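Local coordinates for protein putative L-alanine-DL-glutamate epimerase (Burkholderia xenovorans, PDB 3GO2) that probably works as a racemase or epimerase of the mandelate racemase/muconate lactonizing enzyme family and binds magnesium ions, at residues A[22-27]-A[379-384]; A[129-134]-A[165-170]; A[256-261]-A[285-290]. One frame throughout, in Å; residues are numbered along the deposited sequence.

Contact 1 of 3, residues A[22-27]-A[379-384]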
loop_
_atom_site.group_PDB
_atom_site.type_symbol
_atom_site.label_atom_id
_atom_site.label_comp_id
_atom_site.label_asym_id
_atom_site.label_seq_id
_atom_site.Cartn_x
_atom_site.Cartn_y
_atom_site.Cartn_z
ATOM N N PHE A 22 -40.909 19.283 9.240
ATOM C CA PHE A 22 -40.327 20.040 10.345
ATOM C C PHE A 22 -40.380 19.257 11.619
ATOM O O PHE A 22 -41.317 18.472 11.815
ATOM C CB PHE A 22 -41.076 21.377 10.552
ATOM C CG PHE A 22 -41.205 22.181 9.321
ATOM C CD1 PHE A 22 -40.167 22.983 8.895
ATOM C CD2 PHE A 22 -42.348 22.123 8.541
ATOM C CE1 PHE A 22 -40.275 23.709 7.709
ATOM C CE2 PHE A 22 -42.460 22.857 7.370
ATOM C CZ PHE A 22 -41.428 23.630 6.951
ATOM N N VAL A 23 -39.357 19.451 12.451
ATOM C CA VAL A 23 -39.357 19.028 13.865
ATOM C C VAL A 23 -39.607 20.266 14.726
ATOM O O VAL A 23 -39.005 21.316 14.516
ATOM C CB VAL A 23 -38.037 18.375 14.301
ATOM C CG1 VAL A 23 -38.052 18.026 15.808
ATOM C CG2 VAL A 23 -37.783 17.115 13.465
ATOM N N LYS A 24 -40.510 20.112 15.687
ATOM C CA LYS A 24 -40.869 21.154 16.648
ATOM C C LYS A 24 -40.631 20.612 18.041
ATOM O O LYS A 24 -41.296 19.665 18.469
ATOM C CB LYS A 24 -42.345 21.526 16.509
ATOM C CG LYS A 24 -42.745 22.624 17.454
ATOM C CD LYS A 24 -44.246 22.850 17.451
ATOM C CE LYS A 24 -44.592 24.075 18.222
ATOM N NZ LYS A 24 -46.098 24.228 18.286
ATOM N N LEU A 25 -39.678 21.192 18.746
ATOM C CA LEU A 25 -39.266 20.712 20.056
ATOM C C LEU A 25 -39.580 21.802 21.066
ATOM O O LEU A 25 -39.182 22.950 20.882
ATOM C CB LEU A 25 -37.756 20.417 20.029
ATOM C CG LEU A 25 -37.085 19.903 21.292
ATOM C CD1 LEU A 25 -35.824 19.101 20.864
ATOM C CD2 LEU A 25 -36.759 21.016 22.309
ATOM N N THR A 26 -40.282 21.455 22.142
ATOM C CA THR A 26 -40.682 22.464 23.135
ATOM C C THR A 26 -40.042 22.130 24.467
ATOM O O THR A 26 -40.018 20.961 24.864
ATOM C CB THR A 26 -42.252 22.483 23.306
ATOM O OG1 THR A 26 -42.881 22.743 22.048
ATOM C CG2 THR A 26 -42.694 23.568 24.316
ATOM N N THR A 27 -39.541 23.157 25.170
ATOM C CA THR A 27 -38.942 22.977 26.491
ATOM C C THR A 27 -39.940 23.329 27.611
ATOM O O THR A 27 -40.981 23.933 27.363
ATOM C CB THR A 27 -37.686 23.839 26.648
ATOM O OG1 THR A 27 -38.044 25.208 26.838
ATOM C CG2 THR A 27 -36.813 23.759 25.396
ATOM N N PRO A 379 -40.764 28.271 11.199
ATOM C CA PRO A 379 -41.991 27.898 10.504
ATOM C C PRO A 379 -43.195 28.479 11.225
ATOM O O PRO A 379 -43.165 28.662 12.442
ATOM C CB PRO A 379 -41.995 26.358 10.568
ATOM C CG PRO A 379 -40.566 26.005 10.845
ATOM C CD PRO A 379 -40.028 27.093 11.691
ATOM N N VAL A 380 -44.233 28.776 10.457
ATOM C CA VAL A 380 -45.474 29.362 10.980
ATOM C C VAL A 380 -46.575 28.305 10.950
ATOM O O VAL A 380 -46.989 27.859 9.884
ATOM C CB VAL A 380 -45.873 30.598 10.175
ATOM C CG1 VAL A 380 -47.211 31.212 10.715
ATOM C CG2 VAL A 380 -44.714 31.648 10.212
ATOM N N GLU A 381 -47.030 27.880 12.130
ATOM C CA GLU A 381 -47.956 26.759 12.208
ATOM C C GLU A 381 -49.261 26.943 11.451
ATOM O O GLU A 381 -49.715 26.009 10.796
ATOM C CB GLU A 381 -48.181 26.348 13.665
ATOM C CG GLU A 381 -46.929 25.674 14.148
ATOM C CD GLU A 381 -46.748 25.700 15.613
ATOM O OE1 GLU A 381 -46.986 24.617 16.190
ATOM O OE2 GLU A 381 -46.319 26.765 16.163
ATOM N N GLU A 382 -49.891 28.106 11.566
ATOM C CA GLU A 382 -51.126 28.341 10.817
ATOM C C GLU A 382 -50.893 28.224 9.301
ATOM O O GLU A 382 -51.741 27.691 8.558
ATOM C CB GLU A 382 -51.721 29.707 11.171
ATOM C CG GLU A 382 -53.071 29.958 10.504
ATOM C CD GLU A 382 -53.736 31.237 10.939
ATOM O OE1 GLU A 382 -53.119 32.039 11.678
ATOM O OE2 GLU A 382 -54.927 31.403 10.554
ATOM N N ALA A 383 -49.745 28.721 8.841
ATOM C CA ALA A 383 -49.437 28.711 7.403
ATOM C C ALA A 383 -49.154 27.287 6.921
ATOM O O ALA A 383 -49.572 26.899 5.830
ATOM C CB ALA A 383 -48.281 29.628 7.090
ATOM N N ILE A 384 -48.483 26.486 7.746
ATOM C CA ILE A 384 -48.275 25.067 7.448
ATOM C C ILE A 384 -49.619 24.398 7.214
ATOM O O ILE A 384 -49.796 23.619 6.289
ATOM C CB ILE A 384 -47.504 24.376 8.586
ATOM C CG1 ILE A 384 -46.035 24.805 8.510
ATOM C CG2 ILE A 384 -47.650 22.852 8.522
ATOM C CD1 ILE A 384 -45.214 24.405 9.702
#

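Contact 2 of 3, residues A[129-134]-A[165-170]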
loop_
_atom_site.group_PDB
_atom_site.type_symbol
_atom_site.label_atom_id
_atom_site.label_comp_id
_atom_site.label_asym_id
_atom_site.label_seq_id
_atom_site.Cartn_x
_atom_site.Cartn_y
_atom_site.Cartn_z
ATOM N N TRP A 129 -35.001 23.678 -12.044
ATOM C CA TRP A 129 -36.325 23.907 -11.484
ATOM C C TRP A 129 -37.313 24.476 -12.506
ATOM O O TRP A 129 -38.448 24.050 -12.541
ATOM C CB TRP A 129 -36.233 24.828 -10.268
ATOM C CG TRP A 129 -35.919 24.176 -8.936
ATOM C CD1 TRP A 129 -35.883 24.814 -7.726
ATOM C CD2 TRP A 129 -35.600 22.799 -8.663
ATOM N NE1 TRP A 129 -35.559 23.931 -6.729
ATOM C CE2 TRP A 129 -35.377 22.692 -7.276
ATOM C CE3 TRP A 129 -35.450 21.660 -9.457
ATOM C CZ2 TRP A 129 -35.014 21.491 -6.657
ATOM C CZ3 TRP A 129 -35.116 20.466 -8.844
ATOM C CH2 TRP A 129 -34.897 20.391 -7.456
ATOM N N ARG A 130 -36.879 25.418 -13.336
ATOM C CA ARG A 130 -37.766 25.964 -14.373
ATOM C C ARG A 130 -38.069 24.973 -15.477
ATOM O O ARG A 130 -39.085 25.078 -16.152
ATOM C CB ARG A 130 -37.189 27.258 -14.962
ATOM C CG ARG A 130 -37.162 28.389 -13.957
ATOM C CD ARG A 130 -36.435 29.618 -14.450
ATOM N NE ARG A 130 -36.263 30.587 -13.381
ATOM C CZ ARG A 130 -35.949 31.867 -13.557
ATOM N NH1 ARG A 130 -35.758 32.354 -14.782
ATOM N NH2 ARG A 130 -35.828 32.655 -12.511
ATOM N N ILE A 131 -37.190 24.005 -15.692
ATOM C CA ILE A 131 -37.444 22.977 -16.687
ATOM C C ILE A 131 -38.319 21.862 -16.123
ATOM O O ILE A 131 -39.281 21.409 -16.772
ATOM C CB ILE A 131 -36.128 22.344 -17.196
ATOM C CG1 ILE A 131 -35.255 23.376 -17.925
ATOM C CG2 ILE A 131 -36.415 21.110 -18.072
ATOM C CD1 ILE A 131 -33.851 22.872 -18.186
ATOM N N ASN A 132 -37.979 21.400 -14.914
ATOM C CA ASN A 132 -38.616 20.224 -14.323
ATOM C C ASN A 132 -39.923 20.511 -13.589
ATOM O O ASN A 132 -40.822 19.651 -13.580
ATOM C CB ASN A 132 -37.656 19.520 -13.351
ATOM C CG ASN A 132 -36.482 18.858 -14.038
ATOM O OD1 ASN A 132 -36.421 18.747 -15.261
ATOM N ND2 ASN A 132 -35.551 18.368 -13.236
ATOM N N HIS A 133 -40.035 21.700 -12.987
ATOM C CA HIS A 133 -41.208 22.051 -12.183
ATOM C C HIS A 133 -41.792 23.418 -12.558
ATOM O O HIS A 133 -41.979 24.283 -11.702
ATOM C CB HIS A 133 -40.831 21.964 -10.694
ATOM C CG HIS A 133 -40.198 20.666 -10.319
ATOM N ND1 HIS A 133 -40.893 19.474 -10.327
ATOM C CD2 HIS A 133 -38.937 20.362 -9.933
ATOM C CE1 HIS A 133 -40.083 18.492 -9.979
ATOM N NE2 HIS A 133 -38.891 19.001 -9.732
ATOM N N PRO A 134 -42.089 23.621 -13.864
ATOM C CA PRO A 134 -42.583 24.896 -14.379
ATOM C C PRO A 134 -43.934 25.355 -13.797
ATOM O O PRO A 134 -44.238 26.550 -13.844
ATOM C CB PRO A 134 -42.723 24.630 -15.891
ATOM C CG PRO A 134 -42.904 23.166 -16.006
ATOM C CD PRO A 134 -42.037 22.594 -14.923
ATOM N N ASN A 165 -27.932 20.535 -14.216
ATOM C CA ASN A 165 -27.913 19.064 -14.218
ATOM C C ASN A 165 -27.861 18.594 -15.685
ATOM O O ASN A 165 -27.361 19.327 -16.551
ATOM C CB ASN A 165 -29.122 18.530 -13.478
ATOM C CG ASN A 165 -29.157 18.949 -12.014
ATOM O OD1 ASN A 165 -28.778 18.164 -11.107
ATOM N ND2 ASN A 165 -29.597 20.164 -11.761
ATOM N N ILE A 166 -28.328 17.388 -15.964
ATOM C CA ILE A 166 -28.228 16.807 -17.309
ATOM C C ILE A 166 -29.590 16.874 -18.010
ATOM O O ILE A 166 -30.593 16.353 -17.487
ATOM C CB ILE A 166 -27.763 15.334 -17.290
ATOM C CG1 ILE A 166 -26.561 15.139 -16.357
ATOM C CG2 ILE A 166 -27.430 14.849 -18.742
ATOM C CD1 ILE A 166 -26.197 13.669 -16.124
ATOM N N PHE A 167 -29.590 17.483 -19.204
ATOM C CA PHE A 167 -30.803 17.685 -19.977
ATOM C C PHE A 167 -30.659 17.268 -21.421
ATOM O O PHE A 167 -29.637 17.532 -22.060
ATOM C CB PHE A 167 -31.263 19.146 -19.906
ATOM C CG PHE A 167 -31.765 19.512 -18.571
ATOM C CD1 PHE A 167 -33.054 19.164 -18.197
ATOM C CD2 PHE A 167 -30.934 20.107 -17.636
ATOM C CE1 PHE A 167 -33.493 19.451 -16.932
ATOM C CE2 PHE A 167 -31.401 20.383 -16.368
ATOM C CZ PHE A 167 -32.674 20.050 -16.043
ATOM N N ILE A 168 -31.732 16.627 -21.896
ATOM C CA ILE A 168 -31.861 16.176 -23.269
ATOM C C ILE A 168 -32.793 17.131 -24.022
ATOM O O ILE A 168 -33.998 17.235 -23.702
ATOM C CB ILE A 168 -32.457 14.768 -23.342
ATOM C CG1 ILE A 168 -31.690 13.797 -22.428
ATOM C CG2 ILE A 168 -32.524 14.297 -24.843
ATOM C CD1 ILE A 168 -30.191 13.707 -22.697
ATOM N N HIS A 169 -32.221 17.787 -25.020
ATOM C CA HIS A 169 -32.871 18.864 -25.788
ATOM C C HIS A 169 -33.326 18.427 -27.179
ATOM O O HIS A 169 -34.266 19.006 -27.728
ATOM C CB HIS A 169 -31.910 20.050 -25.958
ATOM C CG HIS A 169 -31.742 20.890 -24.728
ATOM N ND1 HIS A 169 -32.550 21.970 -24.448
ATOM C CD2 HIS A 169 -30.858 20.805 -23.706
ATOM C CE1 HIS A 169 -32.164 22.517 -23.302
ATOM N NE2 HIS A 169 -31.139 21.826 -22.833
ATOM N N ASP A 170 -32.693 17.413 -27.747
ATOM C CA ASP A 170 -32.887 17.107 -29.174
ATOM C C ASP A 170 -33.647 15.810 -29.437
ATOM O O ASP A 170 -33.543 15.239 -30.537
ATOM C CB ASP A 170 -31.544 17.118 -29.916
ATOM C CG ASP A 170 -30.651 15.941 -29.555
ATOM O OD1 ASP A 170 -31.049 15.093 -28.717
ATOM O OD2 ASP A 170 -29.543 15.892 -30.130
#

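Contact 3 of 3, residues A[256-261]-A[285-290]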
loop_
_atom_site.group_PDB
_atom_site.type_symbol
_atom_site.label_atom_id
_atom_site.label_comp_id
_atom_site.label_asym_id
_atom_site.label_seq_id
_atom_site.Cartn_x
_atom_site.Cartn_y
_atom_site.Cartn_z
ATOM N N TYR A 256 -10.447 7.450 -9.160
ATOM C CA TYR A 256 -9.946 7.237 -10.523
ATOM C C TYR A 256 -10.457 8.353 -11.428
ATOM O O TYR A 256 -9.704 8.942 -12.223
ATOM C CB TYR A 256 -10.341 5.831 -11.056
ATOM C CG TYR A 256 -9.666 5.535 -12.361
ATOM C CD1 TYR A 256 -8.426 4.899 -12.388
ATOM C CD2 TYR A 256 -10.208 5.959 -13.560
ATOM C CE1 TYR A 256 -7.776 4.656 -13.557
ATOM C CE2 TYR A 256 -9.542 5.742 -14.768
ATOM C CZ TYR A 256 -8.319 5.105 -14.756
ATOM O OH TYR A 256 -7.638 4.892 -15.926
ATOM N N VAL A 257 -11.753 8.639 -11.332
ATOM C CA VAL A 257 -12.349 9.698 -12.109
ATOM C C VAL A 257 -11.660 11.031 -11.823
ATOM O O VAL A 257 -11.272 11.740 -12.762
ATOM C CB VAL A 257 -13.885 9.767 -11.885
ATOM C CG1 VAL A 257 -14.468 11.002 -12.559
ATOM C CG2 VAL A 257 -14.553 8.457 -12.436
ATOM N N ARG A 258 -11.487 11.378 -10.547
ATOM C CA ARG A 258 -10.871 12.669 -10.228
ATOM C C ARG A 258 -9.459 12.762 -10.817
ATOM O O ARG A 258 -9.064 13.789 -11.384
ATOM C CB ARG A 258 -10.849 12.943 -8.737
ATOM C CG ARG A 258 -10.379 14.358 -8.394
ATOM C CD ARG A 258 -9.819 14.424 -7.023
ATOM N NE ARG A 258 -9.328 15.768 -6.696
ATOM C CZ ARG A 258 -8.487 16.025 -5.706
ATOM N NH1 ARG A 258 -7.998 15.045 -4.917
ATOM N NH2 ARG A 258 -8.107 17.267 -5.491
ATOM N N ASN A 259 -8.700 11.676 -10.694
ATOM C CA ASN A 259 -7.315 11.661 -11.153
ATOM C C ASN A 259 -7.202 11.960 -12.634
ATOM O O ASN A 259 -6.154 12.453 -13.085
ATOM C CB ASN A 259 -6.682 10.313 -10.835
ATOM C CG ASN A 259 -5.193 10.314 -11.006
ATOM O OD1 ASN A 259 -4.524 11.314 -10.725
ATOM N ND2 ASN A 259 -4.647 9.182 -11.458
ATOM N N HIS A 260 -8.264 11.653 -13.388
ATOM C CA HIS A 260 -8.356 11.960 -14.805
ATOM C C HIS A 260 -9.236 13.156 -15.162
ATOM O O HIS A 260 -9.585 13.338 -16.339
ATOM C CB HIS A 260 -8.823 10.703 -15.527
ATOM C CG HIS A 260 -7.845 9.588 -15.412
ATOM N ND1 HIS A 260 -7.814 8.744 -14.329
ATOM C CD2 HIS A 260 -6.808 9.227 -16.203
ATOM C CE1 HIS A 260 -6.804 7.902 -14.462
ATOM N NE2 HIS A 260 -6.182 8.169 -15.592
ATOM N N SER A 261 -9.554 14.001 -14.180
ATOM C CA SER A 261 -10.416 15.143 -14.424
ATOM C C SER A 261 -9.630 16.423 -14.576
ATOM O O SER A 261 -8.778 16.692 -13.740
ATOM C CB SER A 261 -11.373 15.324 -13.253
ATOM O OG SER A 261 -12.244 16.422 -13.493
ATOM N N ALA A 285 -10.244 11.366 -3.411
ATOM C CA ALA A 285 -11.341 11.292 -4.362
ATOM C C ALA A 285 -11.979 12.650 -4.682
ATOM O O ALA A 285 -12.690 12.748 -5.688
ATOM C CB ALA A 285 -12.449 10.314 -3.850
ATOM N N VAL A 286 -11.778 13.673 -3.846
ATOM C CA VAL A 286 -12.506 14.952 -4.047
ATOM C C VAL A 286 -11.659 16.219 -3.949
ATOM O O VAL A 286 -10.717 16.313 -3.153
ATOM C CB VAL A 286 -13.718 15.115 -3.097
ATOM C CG1 VAL A 286 -14.735 13.972 -3.304
ATOM C CG2 VAL A 286 -13.274 15.212 -1.666
ATOM N N ASP A 287 -12.002 17.200 -4.778
ATOM C CA ASP A 287 -11.565 18.562 -4.530
ATOM C C ASP A 287 -12.382 19.219 -3.412
ATOM O O ASP A 287 -11.824 19.920 -2.543
ATOM C CB ASP A 287 -11.666 19.402 -5.795
ATOM C CG ASP A 287 -10.675 18.979 -6.846
ATOM O OD1 ASP A 287 -9.560 19.524 -6.854
ATOM O OD2 ASP A 287 -10.975 18.062 -7.647
ATOM N N VAL A 288 -13.699 19.056 -3.481
ATOM C CA VAL A 288 -14.639 19.687 -2.535
ATOM C C VAL A 288 -15.559 18.651 -1.934
ATOM O O VAL A 288 -16.064 17.795 -2.659
ATOM C CB VAL A 288 -15.473 20.741 -3.253
ATOM C CG1 VAL A 288 -16.536 21.340 -2.316
ATOM C CG2 VAL A 288 -14.550 21.840 -3.835
ATOM N N ALA A 289 -15.767 18.717 -0.622
ATOM C CA ALA A 289 -16.703 17.834 0.053
ATOM C C ALA A 289 -18.002 18.556 0.348
ATOM O O ALA A 289 -17.999 19.582 1.035
ATOM C CB ALA A 289 -16.081 17.237 1.325
ATOM N N ILE A 290 -19.099 18.066 -0.228
ATOM C CA ILE A 290 -20.425 18.592 0.056
ATOM C C ILE A 290 -20.955 17.906 1.308
ATOM O O ILE A 290 -20.932 16.674 1.391
ATOM C CB ILE A 290 -21.371 18.411 -1.138
ATOM C CG1 ILE A 290 -20.798 19.174 -2.350
ATOM C CG2 ILE A 290 -22.771 18.955 -0.788
ATOM C CD1 ILE A 290 -21.332 18.666 -3.665
#

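Contact 1 of 3, residues A[22-27]-A[379-384]
Lys24 and Glu381 form the polar link of this contact, a salt bridge in which the lysine ammonium meets one carboxylate oxygen. The modelled separation of 2.3 Å between Lys24 NZ and Glu381 OE1 is too short to be taken literally, so the pairing is better trusted than its length. It joins the middle strand of the three-stranded antiparallel sheet in the N-terminal domain of an enolase-superfamily fold to the last helix of the chain, 381-386. Lys24 reaches across as a fully extended chain, with CG anti to the backbone N (chi1 -178°), and meets the glutamate chain at about a right angle. Both side chains are partly exposed and also touch a crystal neighbour, which may influence their placing.

Beside the salt bridge the contact is apolar. Phe22, two residues before Lys24 on the same face of the strand, meets Pro379 and Ile384 with its ring, both lying on the same side of its plane. Pro379 lies over that ring face in a CH-pi contact: its CB is 4.3 Å from the centroid of the Phe22 ring, displaced toward the rim, while its CG comes to 3.6 Å from Phe22 CD1. Trp34 of the adjacent strand also packs on Pro379. The other face of strand 19-27 carries Val23 and Leu25 against helix 82-103. Val380 is the N-cap of helix 381-386, and its O accepts the first-turn bond from Ile384 N at 2.9 Å. That turn brings Ile384 back to the phenyl ring, where its CD1 meets Phe22 CD2 obliquely at 3.8 Å.

Contact 2 of 3, residues A[129-134]-A[165-170]
Ile131 and Phe167 make the apolar part of this contact, the isoleucine in the last turn of helix 128-132 and the phenylalanine on barrel strand 161-168, their side chains coming from opposite directions. The interaction is a well-centred CH-pi contact: Ile131 CD1 stands 3.6 Å from the centroid of the Phe167 ring, only 9° off its normal. Ile131 CG2, on the other branch, adds a second touch at 3.5 Å from Phe167 CE1. CG1 anti to the carbonyl carbon (chi1 -64°) and an extended CG1-CD1 arm carry CD1 over the ring; both branches come to the same side of it, CG2 out by CE1.

The polar element is slight. Asn132 OD1 lies in the ring plane at the edge of Phe167, 3.4 Å from CE1, with the amide turned 50° against the ring. No hydrogen bond crosses between the segments; the weakly positive rim hydrogens probably favour the oxygen's approach. Within 129-134, His133 N bonds to Trp129 O at 2.9 Å as the helix comes to its end.

The contact borders the ligand pocket. In this protein Asn165 binds fumarate and Arg178 fumarate and 2-oxoglutarate, though neither ligand is present in this chain. Asn165 ND2 bonds to Thr128 OG1 at the start of the short helix, and the side chain of Asn132 is about 5 Å from that of Arg178. Ala176 of strand 175-176, paired antiparallel with 161-168, touches both Asn132 and Phe167, while on the opposite face of the strand Ile166 and Ile168 pack on helix 193-210.

Contact 3 of 3, residues A[256-261]-A[285-290]
Arg258 grips Asp287 side-on, with one nitrogen to each carboxylate oxygen, where an outer helix of the TIM-barrel-like C-terminal domain meets the N-terminal end of a barrel strand. The arginine is in the last turn of helix 251-259, and the aspartate immediately precedes strand 288-291. Arg258 NE bonds to Asp287 OD2 at 3.0 Å and Arg258 NH2 to Asp287 OD1 at 3.0 Å, the latter fairly straight (164°). The pairing is not coplanar: the guanidinium and carboxylate planes stand 88° apart, and both oxygens are met from above the carboxylate plane. Asp287 OD2 also accepts from Ile265 N, which ties the carboxylate to the neighbouring strand.

This half is buried and tightly packed. The arginine chain is extended from CG to NE, with CG anti to the backbone N (chi1 -173°), and runs past the backbone of 285-287. Ala285 O, buried here with no hydrogen-bond partner, lies 3.6 Å from Arg258 CB. Val286 O sits over the centre of the guanidinium face, 3.4 Å from Arg258 CZ, an approach without a hydrogen bond that the positive charge should favour. At the group's far end Arg258 NH1 bonds to Asn284 O. A second subunit joins in: Tyr256 of that chain makes a cation-pi contact with Arg258, and its Leu230 packs on both members of the salt bridge.

The other side of the helix end is loose as regards 285-290 and partly exposed. Asn259 and His260 serve instead the interfaces with two neighbouring subunits, where His260 NE2 meets Asn259 O of one and Asn259 O meets His260 NE2 of another. The imidazole is steadied from within its own chain, since His260 ND1 donates to Tyr256 O at 2.8 Å, nearly straight and with the oxygen in the ring plane.

The three contacts are separate, and none touches another. Contact 1 closes the longest loop, joining the N-terminal sheet to the C-terminal helix with both other contacts lying between its segments in sequence; it sits away from the annotated sites. Contacts 2 and 3 follow one another along the chain and reach the same barrel sheet, their centres 26 Å apart. Contact 2 borders the ligand pocket, the side chain of Asn132 about 12 Å from a bound magnesium ion. The side chain of Val286 in contact 3 is about 12 Å from a bound magnesium ion and about 9 Å from that of the metal ligand Glu245. Contacts 1 and 3, with centres 39 Å apart, lie on opposite sides of the chain's centre.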